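Local coordinates for mandelate racemase/muconate lactonizing enzyme family protein (Roseovarius sp. TM1035, PDB 3T9P), which probably catalyses an isomerisation or related conversion of a carboxylate substrate, as an enolase-superfamily member of the mandelate racemase/muconate lactonizing enzyme group, at residues Leu251-Trp265 / Asp275-Arg289. Sequence-based numbering, arbitrary orientation.
Sequences LDVAGGEQDCEYSSW and DIVQPDVMYMGGMHR. With FMT (formic acid), chain E.
Arg289 and Cys260 illustrate how a buried arginine can satisfy two backbone carbonyls at once. Its NH2 gives a hydrogen bond of 2.8 Å to Cys260 O, which lies within the guanidinium plane, while NE bonds Met284 O within its own segment. A bend at chi3 (54°) lays one guanidinium face over the Tyr262 ring, planes 27° apart, in a cation-pi stack, Arg289 CZ sitting 4.2 Å from the ring centroid. A leucine in place of Arg289 would probably leave both carbonyls without these donors and Tyr262 without its stacked cation. Both segments start on neighbouring parallel strands, 252-255 and 276-277, of a beta-alpha-beta unit in the barrel domain of the enolase superfamily. There Val253 O accepts from both Asp275 N and Ile276 N, and Gly255 N bonds Ile276 O. Asp275 OD2 turns its anti lone pair to Val253 N at 2.9 Å, its other oxygen being paired with Arg246. Trp265 NE1 has weak bonds to Asp259 O and Met284 SD. Beyond the strands, a water accepts from Asp280 N and lies 2.9 Å from Glu257 O. Tyr283 OH donates to O2 of a formic acid, probably from the crystallisation liquor; that O2 is also 2.6 Å from Glu257 OE2, and Glu257 OE2 forms a salt bridge with Lys94 of the second subunit.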
# COMPACT_ATOMS: atom_id res chain seq x y z
N LEU A 251 20.28 4.73 23.33
CA LEU A 251 19.88 5.91 22.53
C LEU A 251 18.42 5.65 22.07
O LEU A 251 17.89 4.60 22.32
CB LEU A 251 20.85 6.20 21.36
CG LEU A 251 21.25 4.96 20.56
CD1 LEU A 251 20.03 4.31 19.90
CD2 LEU A 251 22.28 5.35 19.44
N ASP A 252 17.76 6.64 21.46
CA ASP A 252 16.36 6.54 20.94
C ASP A 252 16.42 5.88 19.54
O ASP A 252 17.15 6.34 18.65
CB ASP A 252 15.77 7.97 20.84
CG ASP A 252 15.49 8.64 22.26
OD1 ASP A 252 15.20 7.86 23.24
OD2 ASP A 252 15.52 9.91 22.36
N VAL A 253 15.69 4.80 19.38
CA VAL A 253 15.48 4.20 18.08
C VAL A 253 14.17 4.83 17.56
O VAL A 253 13.17 4.93 18.33
CB VAL A 253 15.43 2.69 18.18
CG1 VAL A 253 14.97 1.99 16.83
CG2 VAL A 253 16.80 2.16 18.65
N ALA A 254 14.22 5.39 16.31
CA ALA A 254 13.10 6.19 15.74
C ALA A 254 12.72 5.47 14.42
O ALA A 254 13.58 4.80 13.78
CB ALA A 254 13.50 7.56 15.48
N GLY A 255 11.47 5.62 13.98
CA GLY A 255 11.07 4.97 12.77
C GLY A 255 9.63 5.29 12.39
O GLY A 255 8.89 5.91 13.20
N GLY A 256 9.29 4.97 11.15
CA GLY A 256 7.89 5.03 10.65
C GLY A 256 7.69 5.80 9.34
O GLY A 256 6.59 5.93 8.88
N GLU A 257 8.75 6.40 8.81
CA GLU A 257 8.71 7.17 7.53
C GLU A 257 7.85 6.50 6.48
O GLU A 257 7.04 7.20 5.82
CB GLU A 257 10.17 7.33 6.96
CG GLU A 257 10.26 7.77 5.51
CD GLU A 257 11.72 7.82 4.89
OE1 GLU A 257 12.64 7.14 5.40
OE2 GLU A 257 11.87 8.50 3.81
N GLN A 258 7.98 5.18 6.30
CA GLN A 258 7.25 4.50 5.24
C GLN A 258 5.95 3.84 5.73
O GLN A 258 5.29 3.12 4.97
CB GLN A 258 8.11 3.40 4.64
CG GLN A 258 9.31 3.93 3.80
CD GLN A 258 10.59 4.14 4.57
OE1 GLN A 258 10.78 3.69 5.72
NE2 GLN A 258 11.49 4.84 3.95
N ASP A 259 5.59 4.06 7.00
CA ASP A 259 4.35 3.45 7.49
C ASP A 259 3.19 4.34 7.14
O ASP A 259 3.21 5.48 7.54
CB ASP A 259 4.46 3.29 9.02
CG ASP A 259 5.30 2.06 9.36
OD1 ASP A 259 6.56 2.09 9.34
OD2 ASP A 259 4.66 1.00 9.55
N CYS A 260 2.20 3.85 6.36
CA CYS A 260 1.15 4.75 5.93
C CYS A 260 -0.30 4.31 6.30
O CYS A 260 -1.27 5.06 6.06
CB CYS A 260 1.21 5.02 4.42
SG CYS A 260 0.95 3.58 3.41
N GLU A 261 -0.46 3.12 6.85
CA GLU A 261 -1.77 2.59 7.24
C GLU A 261 -1.76 2.39 8.77
O GLU A 261 -0.75 1.94 9.34
CB GLU A 261 -1.96 1.17 6.66
CG GLU A 261 -1.98 1.17 5.09
CD GLU A 261 -3.13 2.11 4.55
OE1 GLU A 261 -4.24 2.23 5.16
OE2 GLU A 261 -2.95 2.69 3.46
N TYR A 262 -2.86 2.71 9.43
CA TYR A 262 -2.98 2.60 10.88
C TYR A 262 -2.64 1.17 11.44
O TYR A 262 -1.99 0.99 12.50
CB TYR A 262 -4.37 3.07 11.32
CG TYR A 262 -4.73 4.51 10.94
CD1 TYR A 262 -3.77 5.55 10.93
CD2 TYR A 262 -6.05 4.83 10.65
CE1 TYR A 262 -4.16 6.84 10.57
CE2 TYR A 262 -6.47 6.10 10.45
CZ TYR A 262 -5.49 7.10 10.36
OH TYR A 262 -5.86 8.33 10.06
N SER A 263 -2.97 0.14 10.68
CA SER A 263 -2.72 -1.22 11.14
C SER A 263 -1.24 -1.40 11.31
O SER A 263 -0.87 -2.08 12.21
CB SER A 263 -3.30 -2.30 10.19
OG SER A 263 -2.68 -2.21 8.95
N SER A 264 -0.39 -0.87 10.43
CA SER A 264 1.06 -1.06 10.66
C SER A 264 1.65 -0.17 11.81
O SER A 264 2.60 -0.61 12.53
CB SER A 264 1.93 -1.04 9.35
OG SER A 264 2.20 0.31 9.06
N TRP A 265 1.10 1.02 12.01
CA TRP A 265 1.46 1.88 13.14
C TRP A 265 1.13 1.15 14.45
O TRP A 265 1.89 1.21 15.43
CB TRP A 265 0.73 3.21 13.09
CG TRP A 265 1.43 4.13 12.12
CD1 TRP A 265 1.06 4.39 10.85
CD2 TRP A 265 2.69 4.82 12.35
NE1 TRP A 265 1.96 5.35 10.28
CE2 TRP A 265 2.99 5.56 11.16
CE3 TRP A 265 3.58 4.90 13.45
CZ2 TRP A 265 4.13 6.41 11.05
CZ3 TRP A 265 4.74 5.68 13.35
CH2 TRP A 265 5.03 6.41 12.12
N ASP A 275 11.28 4.21 20.13
CA ASP A 275 11.17 5.26 21.12
C ASP A 275 10.52 6.56 20.57
O ASP A 275 9.94 7.40 21.35
CB ASP A 275 12.56 5.61 21.53
CG ASP A 275 13.24 4.49 22.24
OD1 ASP A 275 12.71 4.07 23.29
OD2 ASP A 275 14.33 4.07 21.81
N ILE A 276 10.63 6.78 19.23
CA ILE A 276 10.19 8.05 18.59
C ILE A 276 9.51 7.72 17.24
O ILE A 276 10.06 6.92 16.50
CB ILE A 276 11.37 8.96 18.27
CG1 ILE A 276 12.13 9.39 19.55
CG2 ILE A 276 10.92 10.15 17.41
CD1 ILE A 276 13.40 10.11 19.35
N VAL A 277 8.29 8.23 16.99
CA VAL A 277 7.54 7.85 15.74
C VAL A 277 7.80 8.97 14.72
O VAL A 277 7.94 10.12 15.12
CB VAL A 277 5.98 7.67 15.91
CG1 VAL A 277 5.68 6.46 16.96
CG2 VAL A 277 5.34 8.91 16.34
N GLN A 278 7.82 8.62 13.42
CA GLN A 278 8.33 9.57 12.40
C GLN A 278 7.48 9.46 11.19
O GLN A 278 8.01 9.13 10.14
CB GLN A 278 9.78 9.15 12.01
CG GLN A 278 10.68 9.29 13.20
CD GLN A 278 12.11 9.37 12.82
OE1 GLN A 278 12.65 8.34 12.39
NE2 GLN A 278 12.78 10.57 13.05
N PRO A 279 6.14 9.71 11.31
CA PRO A 279 5.30 9.67 10.11
C PRO A 279 5.81 10.76 9.15
O PRO A 279 6.43 11.77 9.61
CB PRO A 279 3.88 10.10 10.63
CG PRO A 279 4.17 10.96 11.83
CD PRO A 279 5.42 10.26 12.48
N ASP A 280 5.44 10.66 7.90
CA ASP A 280 5.71 11.67 6.91
C ASP A 280 4.36 12.13 6.45
O ASP A 280 3.56 11.33 6.00
CB ASP A 280 6.50 11.01 5.72
CG ASP A 280 6.75 12.00 4.53
OD1 ASP A 280 5.80 12.36 3.84
OD2 ASP A 280 7.93 12.38 4.34
N VAL A 281 4.12 13.45 6.53
CA VAL A 281 2.75 13.99 6.26
C VAL A 281 2.23 13.48 4.86
O VAL A 281 1.03 13.09 4.65
CB VAL A 281 2.76 15.55 6.40
CG1 VAL A 281 1.40 16.16 5.85
CG2 VAL A 281 2.93 15.89 7.79
N MET A 282 3.11 13.55 3.89
CA MET A 282 2.72 13.32 2.46
C MET A 282 2.59 11.81 2.23
O MET A 282 1.72 11.43 1.48
CB MET A 282 3.81 13.83 1.46
CG MET A 282 3.75 15.29 1.18
SD MET A 282 3.01 16.47 2.36
CE MET A 282 2.69 17.87 1.23
N TYR A 283 3.43 10.94 2.82
CA TYR A 283 3.21 9.49 2.63
C TYR A 283 2.00 8.99 3.42
O TYR A 283 1.45 7.90 3.16
CB TYR A 283 4.45 8.69 3.09
CG TYR A 283 5.70 8.94 2.33
CD1 TYR A 283 5.67 9.18 0.96
CD2 TYR A 283 6.96 8.84 2.98
CE1 TYR A 283 6.88 9.37 0.21
CE2 TYR A 283 8.15 8.99 2.27
CZ TYR A 283 8.09 9.26 0.88
OH TYR A 283 9.25 9.41 0.21
N MET A 284 1.65 9.73 4.46
CA MET A 284 0.55 9.29 5.37
C MET A 284 -0.85 9.55 4.74
O MET A 284 -1.86 8.95 5.17
CB MET A 284 0.54 10.22 6.60
CG MET A 284 1.38 9.62 7.74
SD MET A 284 0.97 7.91 8.20
CE MET A 284 -0.77 8.01 8.50
N GLY A 285 -0.94 10.50 3.81
CA GLY A 285 -2.28 10.88 3.34
C GLY A 285 -2.75 12.23 3.84
O GLY A 285 -3.92 12.56 3.69
N GLY A 286 -1.90 12.97 4.60
CA GLY A 286 -2.16 14.41 4.84
C GLY A 286 -2.25 14.67 6.35
O GLY A 286 -1.84 13.83 7.15
N MET A 287 -2.76 15.84 6.73
CA MET A 287 -2.67 16.27 8.16
C MET A 287 -3.61 15.46 9.08
O MET A 287 -3.23 15.08 10.19
CB MET A 287 -2.99 17.77 8.25
CG MET A 287 -2.04 18.59 7.31
SD MET A 287 -0.29 18.70 7.95
CE MET A 287 -0.45 19.78 9.33
N HIS A 288 -4.84 15.24 8.66
CA HIS A 288 -5.77 14.51 9.53
C HIS A 288 -5.16 13.17 9.85
O HIS A 288 -5.19 12.74 10.98
CB HIS A 288 -7.14 14.28 8.81
CG HIS A 288 -8.10 15.43 8.96
ND1 HIS A 288 -8.52 15.89 10.19
CD2 HIS A 288 -8.79 16.14 8.03
CE1 HIS A 288 -9.36 16.91 10.01
NE2 HIS A 288 -9.57 17.06 8.71
N ARG A 289 -4.64 12.45 8.85
CA ARG A 289 -4.12 11.12 9.10
C ARG A 289 -2.85 11.18 9.92
O ARG A 289 -2.70 10.34 10.81
CB ARG A 289 -3.93 10.36 7.80
CG ARG A 289 -5.29 10.01 7.13
CD ARG A 289 -5.05 9.14 5.80
NE ARG A 289 -4.23 7.91 6.01
CZ ARG A 289 -4.67 6.81 6.59
NH1 ARG A 289 -5.98 6.77 7.00
NH2 ARG A 289 -3.87 5.74 6.73
C FMT E . 12.25 10.54 1.09
O1 FMT E . 13.28 10.24 0.38
O2 FMT E . 11.48 9.71 1.59
O HOH W 1 4.57 8.02 7.05